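PDB 3C3J: putative tagatose-6-phosphate ketose/aldose isomerase from Escherichia coli, which is of unproven function but belongs to the SIS-domain family, with two alpha/beta domains that each hold a parallel sheet flanked by helices. Local coordinates for residues R21-A26 and F342-Q347; G68-P73 and T178-C183; T165-R168 and M172-S175; A201-A206 and R331-V336. All blocks are in the same frame, centred on the assembly; numbering follows the deposited sequence.

Overall arrangement
Buried side chains carry all four contacts, among the helices that flank the two parallel sheets. Interactions 1 and 2 pair helices, while interaction 4 sets helix 198-210 against the loop that leads into helix 335-356, the helix used by interaction 1. Helix 174-187 serves both interaction 2 and interaction 3. The chemistry changes with place: interaction 2, its centre about 7 Å from the centre of the chain, is wholly apolar; interaction 1 puts two amides and a selenomethionine together; interaction 3 fastens a loop to a helix start through one carboxylate; interaction 4, its centre the farthest out at about 15 Å from that of the chain, sets the edge of an arginine guanidinium over a phenylalanine face, with a water beside it.

Interaction 1 (R21-A26 and F342-Q347); sequences RHQPRA and FLMYAQ
Extended beyond CG, Gln-23 and Gln-347 each carry an amide into the gap between the segments, where the two arrive from opposite directions. Met-344 instead folds at chi2 (-58°) and again at chi3, which swings its selenium-methyl end round until CE lies 3.7 Å from CD of Gln-23. The two amide planes are only 26° apart, close to coplanar. As modelled, like atoms face like: OE1 of Gln-23 is 2.9 Å from OE1 of Gln-347. Likewise, NE2 of Gln-23 is 3.1 Å from NE2 of Gln-347. One of the two amides is therefore probably turned over in the model, and with it turned back these approaches may be hydrogen bonds. All three residues are buried, with 140 Å² hidden between the segments. Helix 198-210 borders the contact, Met-344 also packing on Cys-204 and Ile-207, while Gln-23 rests on Ser-174 of helix 174-187. Gln-23 itself opens helix 23-49, directly after the N-cap position of His-22. The arrangement is a polar pairing within a packed bundle of helices, joining the start of helix 23-49 to the last long helix, 335-356, of a protein with two SIS domains.

Interaction 2 (G68-P73 and T178-C183); sequences GDIIAP and TMMASC
Met-180 reaches from helix 174-187 between Ile-70 and Ile-71 and meets each at a different angle. It crosses Ile-70 at about a right angle, and CD1 of that residue rests 3.7 Å from the Met-180 selenium. Against Ile-71 the crossing is oblique, with CG2 of Ile-71 lying 3.8 Å from CG of Met-180. An extended start (chi1 -176°) sends the selenomethionine across the gap, and the bend at chi3 turns CE toward the Ile-70 side. Ile-71 divides its two branches: CG2 takes Met-180, while the other branch, with CG1 between the backbone N and the carbonyl carbon (chi1 71°), carries CD1 to within 3.8 Å of Cys-183 CB. The segment axes run nearly parallel, 10° apart, at a closest approach of 10.7 Å, and these side chains fill the interval. Beyond them, helix 335-356 covers the group through Phe-340 and Leu-343 on Met-180 and Ala-339 on Ile-70. Every meeting across the two segments is between apolar groups, each buried. Between these two segments, both within one SIS domain, the contact thus rests on dispersion and probably on the exclusion of water, and the fit depends on side-chain shape rather than on directed polar bonds.

Interaction 3 (T165-R168 and M172-S175); sequences THDR and MTSS
OD2 of Asp-167 is gripped by three donors from residues 172-175. The backbone N of Thr-173 donates to it at 2.9 Å with an angle of 160°, and the N of Ser-175 does so at an equal length, slightly straighter at 163°. The third donor is OG of Ser-175, 2.8 Å from the same OD2. None of them lies in the carboxylate plane: Thr-173 N comes from above one face, whereas both Ser-175 donors come from the other, so the oxygen is held between them and the rotation of the carboxylate is restrained. Ser-175 can give both its N and its OG because a chi1 of 52° folds the hydroxyl back over its own backbone. The other oxygen, OD1, has OG of Ser-174 nearby, but that hydroxyl sits too close to another atom of the model for its bond to be relied on. Beside this polar group, CB and CG2 of Thr-165 pack near Ser-174, and O of Thr-165 lies 3.2 Å from CB of Ser-175. Thr-165 turns its own hydroxyl elsewhere, to Pro-162 O. An inverse gamma turn centred on His-166, closed by a weak bond from Asp-167 N to Thr-165 O, leads the chain into the aspartate, whose side chain also touches Glu-19 of helix 15-21. Thr-173 occupies the N-cap position without a capping bond from its side chain; a carboxylate from the preceding loop instead receives amides at the N-terminal end of helix 174-187, within a SIS domain.

Interaction 4 (A201-A206 and R331-V336); sequences ADRCQA and RHFIDV
Arg-203 holds its guanidinium edge-on above one face of the Phe-333 ring in a cation-pi contact, CZ of Arg-203 standing 4.4 Å from the ring centroid and 7° off the ring normal. The two flat groups are far from parallel, 73° apart: NH1 of Arg-203 points down at the ring and comes within 3.3 Å of CD2 of Phe-333. Farther back along the chain, CD of Arg-203 lies 3.6 Å from CE2 of Phe-333, adding an aliphatic contact to the electrostatic one. The arginine reaches this place because its chain is extended from CG to NE, with CG anti to the backbone N (chi1 -162°). A water extends the contact, donating to Arg-331 O at 2.9 Å and taking a weak bond from NH2 of Arg-203. NE of Arg-203 donates to Pro-328 O, outside the two segments. Arg-331 packs against the ring and probably helps to place it: its guanidinium turns a face to CE1 of Phe-333, while its CG lies at the ring edge. Several bonds hold that guanidinium, with NH1 of Arg-331 donating to His-332 O at 3.0 Å and forming a salt bridge to Glu-337, and NE paired with Asp-199. The contact thus joins helix 198-210 to the loop that follows strand 324-326 and leads into helix 335-356, where Cys-341 touches both Arg-203 and Phe-333, while helix 23-49 packs against helix 198-210 through Pro-24 and Trp-27.

Interaction 1 (R21-A26 and F342-Q347)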
loop_
_atom_site.group_PDB
_atom_site.type_symbol
_atom_site.label_atom_id
_atom_site.label_comp_id
_atom_site.label_asym_id
_atom_site.label_seq_id
_atom_site.Cartn_x
_atom_site.Cartn_y
_atom_site.Cartn_z
ATOM N N ARG A 21 14.881 -23.645 0.735
ATOM C CA ARG A 21 15.941 -24.237 -0.084
ATOM C C ARG A 21 15.451 -24.900 -1.379
ATOM O O ARG A 21 16.209 -24.943 -2.346
ATOM C CB ARG A 21 16.759 -25.221 0.738
ATOM C CG ARG A 21 17.572 -24.560 1.820
ATOM C CD ARG A 21 18.425 -25.589 2.525
ATOM N NE ARG A 21 19.309 -25.041 3.562
ATOM C CZ ARG A 21 20.460 -24.419 3.317
ATOM N NH1 ARG A 21 20.846 -24.177 2.081
ATOM N NH2 ARG A 21 21.219 -23.997 4.322
ATOM N N HIS A 22 14.222 -25.428 -1.407
ATOM C CA HIS A 22 13.691 -26.069 -2.622
ATOM C C HIS A 22 13.067 -25.117 -3.657
ATOM O O HIS A 22 12.526 -25.556 -4.675
ATOM C CB HIS A 22 12.792 -27.290 -2.300
ATOM C CG HIS A 22 11.422 -26.986 -1.759
ATOM N ND1 HIS A 22 10.668 -25.893 -2.125
ATOM C CD2 HIS A 22 10.640 -27.710 -0.921
ATOM C CE1 HIS A 22 9.489 -25.954 -1.527
ATOM N NE2 HIS A 22 9.452 -27.043 -0.782
ATOM N N GLN A 23 13.189 -23.813 -3.421
ATOM C CA GLN A 23 12.620 -22.811 -4.329
ATOM C C GLN A 23 13.156 -22.827 -5.772
ATOM O O GLN A 23 12.345 -22.969 -6.707
ATOM C CB GLN A 23 12.734 -21.438 -3.707
ATOM C CG GLN A 23 11.625 -21.198 -2.695
ATOM C CD GLN A 23 11.807 -19.882 -1.972
ATOM O OE1 GLN A 23 12.840 -19.658 -1.311
ATOM N NE2 GLN A 23 10.834 -18.993 -2.106
ATOM N N PRO A 24 14.493 -22.707 -5.971
ATOM C CA PRO A 24 14.993 -22.726 -7.357
ATOM C C PRO A 24 14.495 -23.944 -8.163
ATOM O O PRO A 24 14.023 -23.798 -9.292
ATOM C CB PRO A 24 16.531 -22.706 -7.172
ATOM C CG PRO A 24 16.729 -22.109 -5.889
ATOM C CD PRO A 24 15.604 -22.520 -5.023
ATOM N N ARG A 25 14.496 -25.115 -7.541
ATOM C CA ARG A 25 14.052 -26.316 -8.209
ATOM C C ARG A 25 12.564 -26.266 -8.503
ATOM O O ARG A 25 12.126 -26.662 -9.578
ATOM C CB ARG A 25 14.353 -27.532 -7.336
ATOM C CG ARG A 25 14.061 -28.860 -7.985
ATOM C CD ARG A 25 14.643 -29.948 -7.177
ATOM N NE ARG A 25 14.008 -29.967 -5.863
ATOM C CZ ARG A 25 14.361 -30.774 -4.877
ATOM N NH1 ARG A 25 15.356 -31.616 -5.034
ATOM N NH2 ARG A 25 13.710 -30.731 -3.732
ATOM N N ALA A 26 11.795 -25.777 -7.534
ATOM C CA ALA A 26 10.337 -25.655 -7.700
ATOM C C ALA A 26 9.969 -24.680 -8.836
ATOM O O ALA A 26 9.026 -24.930 -9.608
ATOM C CB ALA A 26 9.679 -25.245 -6.367
ATOM N N PHE A 342 16.247 -10.852 -3.819
ATOM C CA PHE A 342 16.101 -10.130 -2.546
ATOM C C PHE A 342 15.345 -10.968 -1.522
ATOM O O PHE A 342 15.727 -11.014 -0.351
ATOM C CB PHE A 342 15.395 -8.795 -2.745
ATOM C CG PHE A 342 16.164 -7.815 -3.603
ATOM C CD1 PHE A 342 17.465 -7.450 -3.276
ATOM C CD2 PHE A 342 15.579 -7.254 -4.724
ATOM C CE1 PHE A 342 18.173 -6.542 -4.071
ATOM C CE2 PHE A 342 16.268 -6.343 -5.520
ATOM C CZ PHE A 342 17.577 -5.986 -5.189
ATOM N N LEU A 343 14.286 -11.638 -1.965
ATOM C CA LEU A 343 13.496 -12.480 -1.094
ATOM C C LEU A 343 14.302 -13.614 -0.439
ATOM O O LEU A 343 14.031 -13.964 0.700
ATOM C CB LEU A 343 12.255 -13.027 -1.835
ATOM C CG LEU A 343 11.146 -11.978 -1.989
ATOM C CD1 LEU A 343 10.015 -12.531 -2.850
ATOM C CD2 LEU A 343 10.605 -11.419 -0.640
HETATM N N MSE A 344 15.285 -14.162 -1.149
HETATM C CA MSE A 344 16.165 -15.195 -0.571
HETATM C C MSE A 344 16.808 -14.694 0.722
HETATM O O MSE A 344 16.816 -15.424 1.726
HETATM C CB MSE A 344 17.265 -15.628 -1.562
HETATM C CG MSE A 344 16.762 -16.210 -2.880
HETATM SE SE MSE A 344 15.582 -17.817 -2.659
HETATM C CE MSE A 344 13.793 -16.905 -2.732
ATOM N N TYR A 345 17.310 -13.459 0.709
ATOM C CA TYR A 345 17.919 -12.865 1.903
ATOM C C TYR A 345 16.870 -12.603 2.986
ATOM O O TYR A 345 17.096 -12.963 4.132
ATOM C CB TYR A 345 18.708 -11.589 1.583
ATOM C CG TYR A 345 19.869 -11.813 0.643
ATOM C CD1 TYR A 345 21.088 -12.295 1.109
ATOM C CD2 TYR A 345 19.748 -11.525 -0.718
ATOM C CE1 TYR A 345 22.147 -12.518 0.233
ATOM C CE2 TYR A 345 20.786 -11.739 -1.591
ATOM C CZ TYR A 345 21.988 -12.228 -1.112
ATOM O OH TYR A 345 23.022 -12.429 -1.988
ATOM N N ALA A 346 15.730 -11.996 2.616
ATOM C CA ALA A 346 14.678 -11.678 3.569
ATOM C C ALA A 346 14.088 -12.921 4.268
ATOM O O ALA A 346 13.829 -12.911 5.491
ATOM C CB ALA A 346 13.561 -10.882 2.865
ATOM N N GLN A 347 13.862 -13.985 3.498
ATOM C CA GLN A 347 13.280 -15.214 4.063
ATOM C C GLN A 347 14.232 -15.870 5.058
ATOM O O GLN A 347 13.839 -16.264 6.170
ATOM C CB GLN A 347 12.941 -16.211 2.963
ATOM C CG GLN A 347 11.830 -15.799 2.003
ATOM C CD GLN A 347 11.782 -16.727 0.785
ATOM O OE1 GLN A 347 12.761 -17.425 0.498
ATOM N NE2 GLN A 347 10.675 -16.709 0.049
#

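Interaction 2 (G68-P73 and T178-C183)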
loop_
_atom_site.group_PDB
_atom_site.type_symbol
_atom_site.label_atom_id
_atom_site.label_comp_id
_atom_site.label_asym_id
_atom_site.label_seq_id
_atom_site.Cartn_x
_atom_site.Cartn_y
_atom_site.Cartn_z
ATOM N N GLY A 68 0.902 -9.433 -6.661
ATOM C CA GLY A 68 0.396 -8.394 -7.534
ATOM C C GLY A 68 1.076 -7.074 -7.288
ATOM O O GLY A 68 1.297 -6.325 -8.212
ATOM N N ASP A 69 1.385 -6.765 -6.032
ATOM C CA ASP A 69 2.142 -5.547 -5.690
ATOM C C ASP A 69 3.494 -5.499 -6.389
ATOM O O ASP A 69 3.909 -4.427 -6.871
ATOM C CB ASP A 69 2.321 -5.400 -4.188
ATOM C CG ASP A 69 1.003 -5.107 -3.451
ATOM O OD1 ASP A 69 -0.000 -4.761 -4.096
ATOM O OD2 ASP A 69 0.972 -5.240 -2.206
ATOM N N ILE A 70 4.162 -6.647 -6.477
ATOM C CA ILE A 70 5.469 -6.714 -7.143
ATOM C C ILE A 70 5.325 -6.664 -8.679
ATOM O O ILE A 70 6.066 -5.912 -9.337
ATOM C CB ILE A 70 6.261 -7.940 -6.711
ATOM C CG1 ILE A 70 6.510 -7.897 -5.193
ATOM C CG2 ILE A 70 7.613 -8.027 -7.442
ATOM C CD1 ILE A 70 6.973 -9.202 -4.596
ATOM N N ILE A 71 4.385 -7.415 -9.252
ATOM C CA ILE A 71 4.397 -7.666 -10.693
ATOM C C ILE A 71 3.312 -6.995 -11.535
ATOM O O ILE A 71 3.480 -6.949 -12.750
ATOM C CB ILE A 71 4.425 -9.188 -11.031
ATOM C CG1 ILE A 71 3.092 -9.890 -10.718
ATOM C CG2 ILE A 71 5.606 -9.906 -10.338
ATOM C CD1 ILE A 71 3.095 -11.390 -11.127
ATOM N N ALA A 72 2.188 -6.534 -10.942
ATOM C CA ALA A 72 1.078 -5.987 -11.741
ATOM C C ALA A 72 1.491 -4.765 -12.597
ATOM O O ALA A 72 1.186 -4.706 -13.796
ATOM C CB ALA A 72 -0.129 -5.673 -10.855
ATOM N N PRO A 73 2.224 -3.807 -12.007
ATOM C CA PRO A 73 2.617 -2.658 -12.829
ATOM C C PRO A 73 3.531 -3.034 -13.978
ATOM O O PRO A 73 3.303 -2.593 -15.092
ATOM C CB PRO A 73 3.340 -1.744 -11.839
ATOM C CG PRO A 73 2.817 -2.180 -10.481
ATOM C CD PRO A 73 2.674 -3.644 -10.611
ATOM N N THR A 178 6.888 -19.353 -6.194
ATOM C CA THR A 178 6.557 -20.190 -7.343
ATOM C C THR A 178 5.308 -19.677 -8.067
ATOM O O THR A 178 5.267 -19.630 -9.309
ATOM C CB THR A 178 6.475 -21.706 -6.972
ATOM O OG1 THR A 178 7.662 -22.082 -6.249
ATOM C CG2 THR A 178 6.349 -22.562 -8.253
HETATM N N MSE A 179 4.323 -19.217 -7.300
HETATM C CA MSE A 179 3.142 -18.589 -7.880
HETATM C C MSE A 179 3.511 -17.334 -8.658
HETATM O O MSE A 179 2.990 -17.126 -9.748
HETATM C CB MSE A 179 2.093 -18.276 -6.799
HETATM C CG MSE A 179 1.400 -19.537 -6.292
HETATM SE SE MSE A 179 -0.096 -19.197 -5.055
HETATM C CE MSE A 179 0.810 -18.102 -3.776
HETATM N N MSE A 180 4.425 -16.528 -8.109
HETATM C CA MSE A 180 4.856 -15.313 -8.758
HETATM C C MSE A 180 5.560 -15.572 -10.096
HETATM O O MSE A 180 5.259 -14.932 -11.101
HETATM C CB MSE A 180 5.768 -14.495 -7.844
HETATM C CG MSE A 180 6.147 -13.166 -8.461
HETATM SE SE MSE A 180 6.669 -11.865 -7.106
HETATM C CE MSE A 180 8.157 -12.866 -6.228
ATOM N N ALA A 181 6.510 -16.500 -10.089
ATOM C CA ALA A 181 7.236 -16.901 -11.303
ATOM C C ALA A 181 6.283 -17.476 -12.338
ATOM O O ALA A 181 6.411 -17.193 -13.530
ATOM C CB ALA A 181 8.315 -17.925 -10.965
ATOM N N SER A 182 5.315 -18.269 -11.875
ATOM C CA SER A 182 4.315 -18.849 -12.785
ATOM C C SER A 182 3.463 -17.766 -13.471
ATOM O O SER A 182 3.268 -17.806 -14.689
ATOM C CB SER A 182 3.429 -19.864 -12.066
ATOM O OG SER A 182 4.240 -20.844 -11.428
ATOM N N CYS A 183 2.968 -16.812 -12.691
ATOM C CA CYS A 183 2.167 -15.718 -13.234
ATOM C C CYS A 183 2.941 -14.911 -14.282
ATOM O O CYS A 183 2.429 -14.662 -15.357
ATOM C CB CYS A 183 1.650 -14.790 -12.134
ATOM S SG CYS A 183 0.371 -13.643 -12.738
#

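Interaction 3 (T165-R168 and M172-S175)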
loop_
_atom_site.group_PDB
_atom_site.type_symbol
_atom_site.label_atom_id
_atom_site.label_comp_id
_atom_site.label_asym_id
_atom_site.label_seq_id
_atom_site.Cartn_x
_atom_site.Cartn_y
_atom_site.Cartn_z
ATOM N N THR A 165 5.456 -27.094 -3.097
ATOM C CA THR A 165 5.204 -25.682 -2.785
ATOM C C THR A 165 3.939 -25.464 -1.941
ATOM O O THR A 165 3.630 -24.328 -1.621
ATOM C CB THR A 165 5.140 -24.788 -4.057
ATOM O OG1 THR A 165 3.930 -25.065 -4.796
ATOM C CG2 THR A 165 6.363 -25.000 -4.929
ATOM N N HIS A 166 3.212 -26.526 -1.577
ATOM C CA HIS A 166 2.120 -26.399 -0.608
ATOM C C HIS A 166 2.800 -26.339 0.760
ATOM O O HIS A 166 2.858 -27.341 1.477
ATOM C CB HIS A 166 1.144 -27.567 -0.695
ATOM C CG HIS A 166 -0.111 -27.386 0.121
ATOM N ND1 HIS A 166 -1.238 -28.151 -0.073
ATOM C CD2 HIS A 166 -0.427 -26.508 1.106
ATOM C CE1 HIS A 166 -2.182 -27.780 0.778
ATOM N NE2 HIS A 166 -1.714 -26.787 1.509
ATOM N N ASP A 167 3.341 -25.159 1.087
ATOM C CA ASP A 167 4.220 -24.971 2.242
ATOM C C ASP A 167 3.548 -25.401 3.542
ATOM O O ASP A 167 2.390 -25.023 3.811
ATOM C CB ASP A 167 4.655 -23.503 2.380
ATOM C CG ASP A 167 5.571 -23.027 1.256
ATOM O OD1 ASP A 167 6.378 -23.822 0.704
ATOM O OD2 ASP A 167 5.503 -21.813 0.952
ATOM N N ARG A 168 4.265 -26.212 4.318
ATOM C CA ARG A 168 3.839 -26.638 5.657
ATOM C C ARG A 168 4.109 -25.546 6.706
ATOM O O ARG A 168 3.352 -25.410 7.667
ATOM C CB ARG A 168 4.558 -27.920 6.077
ATOM C CG ARG A 168 4.199 -29.156 5.282
ATOM C CD ARG A 168 4.960 -30.360 5.795
ATOM N NE ARG A 168 4.756 -31.540 4.973
ATOM C CZ ARG A 168 3.674 -32.310 5.000
ATOM N NH1 ARG A 168 3.581 -33.371 4.217
ATOM N NH2 ARG A 168 2.678 -32.021 5.786
HETATM N N MSE A 172 4.665 -18.348 4.324
HETATM C CA MSE A 172 4.795 -18.798 2.939
HETATM C C MSE A 172 6.149 -18.402 2.376
HETATM O O MSE A 172 6.586 -17.272 2.557
HETATM C CB MSE A 172 3.712 -18.171 2.076
HETATM C CG MSE A 172 2.303 -18.631 2.373
HETATM SE SE MSE A 172 1.028 -17.543 1.309
HETATM C CE MSE A 172 1.551 -18.029 -0.533
ATOM N N THR A 173 6.811 -19.333 1.706
ATOM C CA THR A 173 8.092 -19.069 1.040
ATOM C C THR A 173 7.998 -19.585 -0.407
ATOM O O THR A 173 7.737 -18.793 -1.350
ATOM C CB THR A 173 9.287 -19.689 1.825
ATOM O OG1 THR A 173 9.152 -21.114 1.926
ATOM C CG2 THR A 173 9.387 -19.072 3.239
ATOM N N SER A 174 8.190 -20.886 -0.602
ATOM C CA SER A 174 8.147 -21.435 -1.981
ATOM C C SER A 174 6.785 -21.286 -2.657
ATOM O O SER A 174 6.715 -21.221 -3.885
ATOM C CB SER A 174 8.605 -22.906 -2.048
ATOM O OG SER A 174 7.668 -23.810 -1.490
ATOM N N SER A 175 5.702 -21.240 -1.888
ATOM C CA SER A 175 4.360 -21.050 -2.481
ATOM C C SER A 175 4.300 -19.675 -3.188
ATOM O O SER A 175 4.021 -19.593 -4.392
ATOM C CB SER A 175 3.268 -21.192 -1.423
ATOM O OG SER A 175 3.528 -20.363 -0.308
#

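Interaction 4 (A201-A206 and R331-V336)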
loop_
_atom_site.group_PDB
_atom_site.type_symbol
_atom_site.label_atom_id
_atom_site.label_comp_id
_atom_site.label_asym_id
_atom_site.label_seq_id
_atom_site.Cartn_x
_atom_site.Cartn_y
_atom_site.Cartn_z
ATOM N N ALA A 201 16.847 -18.893 -11.125
ATOM C CA ALA A 201 16.985 -20.069 -10.283
ATOM C C ALA A 201 18.457 -20.303 -9.961
ATOM O O ALA A 201 18.795 -20.551 -8.821
ATOM C CB ALA A 201 16.372 -21.316 -10.983
ATOM N N ASP A 202 19.322 -20.219 -10.967
ATOM C CA ASP A 202 20.780 -20.382 -10.755
ATOM C C ASP A 202 21.350 -19.360 -9.743
ATOM O O ASP A 202 22.127 -19.697 -8.873
ATOM C CB ASP A 202 21.564 -20.213 -12.072
ATOM C CG ASP A 202 21.459 -21.426 -13.025
ATOM O OD1 ASP A 202 20.884 -22.480 -12.661
ATOM O OD2 ASP A 202 21.969 -21.307 -14.175
ATOM N N ARG A 203 20.956 -18.101 -9.886
ATOM C CA ARG A 203 21.462 -17.055 -9.037
ATOM C C ARG A 203 20.946 -17.201 -7.626
ATOM O O ARG A 203 21.694 -17.046 -6.690
ATOM C CB ARG A 203 21.102 -15.694 -9.594
ATOM C CG ARG A 203 21.926 -14.582 -9.031
ATOM C CD ARG A 203 21.387 -13.268 -9.550
ATOM N NE ARG A 203 22.398 -12.239 -9.557
ATOM C CZ ARG A 203 22.203 -11.036 -10.073
ATOM N NH1 ARG A 203 21.021 -10.712 -10.585
ATOM N NH2 ARG A 203 23.180 -10.160 -10.080
ATOM N N CYS A 204 19.666 -17.548 -7.481
ATOM C CA CYS A 204 19.100 -17.754 -6.152
ATOM C C CYS A 204 19.695 -18.997 -5.473
ATOM O O CYS A 204 19.929 -18.983 -4.257
ATOM C CB CYS A 204 17.571 -17.795 -6.227
ATOM S SG CYS A 204 16.896 -16.150 -6.594
ATOM N N GLN A 205 19.983 -20.036 -6.248
ATOM C CA GLN A 205 20.712 -21.209 -5.717
ATOM C C GLN A 205 22.106 -20.783 -5.237
ATOM O O GLN A 205 22.547 -21.221 -4.180
ATOM C CB GLN A 205 20.783 -22.327 -6.774
ATOM C CG GLN A 205 21.477 -23.643 -6.343
ATOM C CD GLN A 205 20.631 -24.484 -5.387
ATOM O OE1 GLN A 205 19.541 -24.078 -4.979
ATOM N NE2 GLN A 205 21.148 -25.662 -5.005
ATOM N N ALA A 206 22.786 -19.926 -5.994
ATOM C CA ALA A 206 24.095 -19.369 -5.559
ATOM C C ALA A 206 23.998 -18.528 -4.270
ATOM O O ALA A 206 24.915 -18.560 -3.417
ATOM C CB ALA A 206 24.744 -18.556 -6.683
ATOM N N ARG A 331 23.802 -12.406 -15.699
ATOM C CA ARG A 331 23.339 -11.437 -16.690
ATOM C C ARG A 331 22.520 -10.323 -16.016
ATOM O O ARG A 331 22.165 -10.418 -14.831
ATOM C CB ARG A 331 22.471 -12.111 -17.729
ATOM C CG ARG A 331 21.175 -12.696 -17.135
ATOM C CD ARG A 331 20.152 -12.858 -18.173
ATOM N NE ARG A 331 19.041 -13.705 -17.738
ATOM C CZ ARG A 331 17.904 -13.255 -17.202
ATOM N NH1 ARG A 331 17.693 -11.956 -17.005
ATOM N NH2 ARG A 331 16.962 -14.116 -16.880
ATOM N N HIS A 332 22.221 -9.275 -16.776
ATOM C CA HIS A 332 21.355 -8.195 -16.256
ATOM C C HIS A 332 19.991 -8.808 -15.961
ATOM O O HIS A 332 19.470 -9.571 -16.778
ATOM C CB HIS A 332 21.193 -7.062 -17.271
ATOM C CG HIS A 332 20.305 -5.962 -16.793
ATOM N ND1 HIS A 332 18.986 -5.858 -17.174
ATOM C CD2 HIS A 332 20.525 -4.950 -15.919
ATOM C CE1 HIS A 332 18.436 -4.812 -16.578
ATOM N NE2 HIS A 332 19.349 -4.235 -15.819
ATOM N N PHE A 333 19.459 -8.516 -14.777
ATOM C CA PHE A 333 18.114 -8.899 -14.379
ATOM C C PHE A 333 17.244 -7.641 -14.345
ATOM O O PHE A 333 17.691 -6.571 -13.931
ATOM C CB PHE A 333 18.098 -9.488 -12.952
ATOM C CG PHE A 333 18.474 -10.948 -12.843
ATOM C CD1 PHE A 333 19.280 -11.579 -13.786
ATOM C CD2 PHE A 333 18.074 -11.677 -11.707
ATOM C CE1 PHE A 333 19.633 -12.914 -13.639
ATOM C CE2 PHE A 333 18.441 -12.992 -11.536
ATOM C CZ PHE A 333 19.236 -13.616 -12.508
ATOM N N ILE A 334 15.988 -7.776 -14.731
ATOM C CA ILE A 334 15.016 -6.720 -14.527
ATOM C C ILE A 334 14.472 -6.812 -13.083
ATOM O O ILE A 334 14.754 -7.787 -12.362
ATOM C CB ILE A 334 13.890 -6.767 -15.571
ATOM C CG1 ILE A 334 13.105 -8.078 -15.501
ATOM C CG2 ILE A 334 14.447 -6.537 -17.008
ATOM C CD1 ILE A 334 11.882 -8.133 -16.469
ATOM N N ASP A 335 13.734 -5.801 -12.631
ATOM C CA ASP A 335 13.396 -5.760 -11.210
ATOM C C ASP A 335 12.484 -6.894 -10.762
ATOM O O ASP A 335 12.627 -7.380 -9.645
ATOM C CB ASP A 335 12.877 -4.393 -10.773
ATOM C CG ASP A 335 14.004 -3.396 -10.484
ATOM O OD1 ASP A 335 15.173 -3.823 -10.276
ATOM O OD2 ASP A 335 13.724 -2.172 -10.453
ATOM N N VAL A 336 11.577 -7.346 -11.622
ATOM C CA VAL A 336 10.718 -8.464 -11.221
ATOM C C VAL A 336 11.533 -9.767 -11.055
ATOM O O VAL A 336 11.146 -10.640 -10.265
ATOM C CB VAL A 336 9.493 -8.676 -12.157
ATOM C CG1 VAL A 336 8.497 -7.470 -12.071
ATOM C CG2 VAL A 336 9.935 -8.992 -13.640
HETATM O O HOH W 1 23.424 -8.792 -12.812
#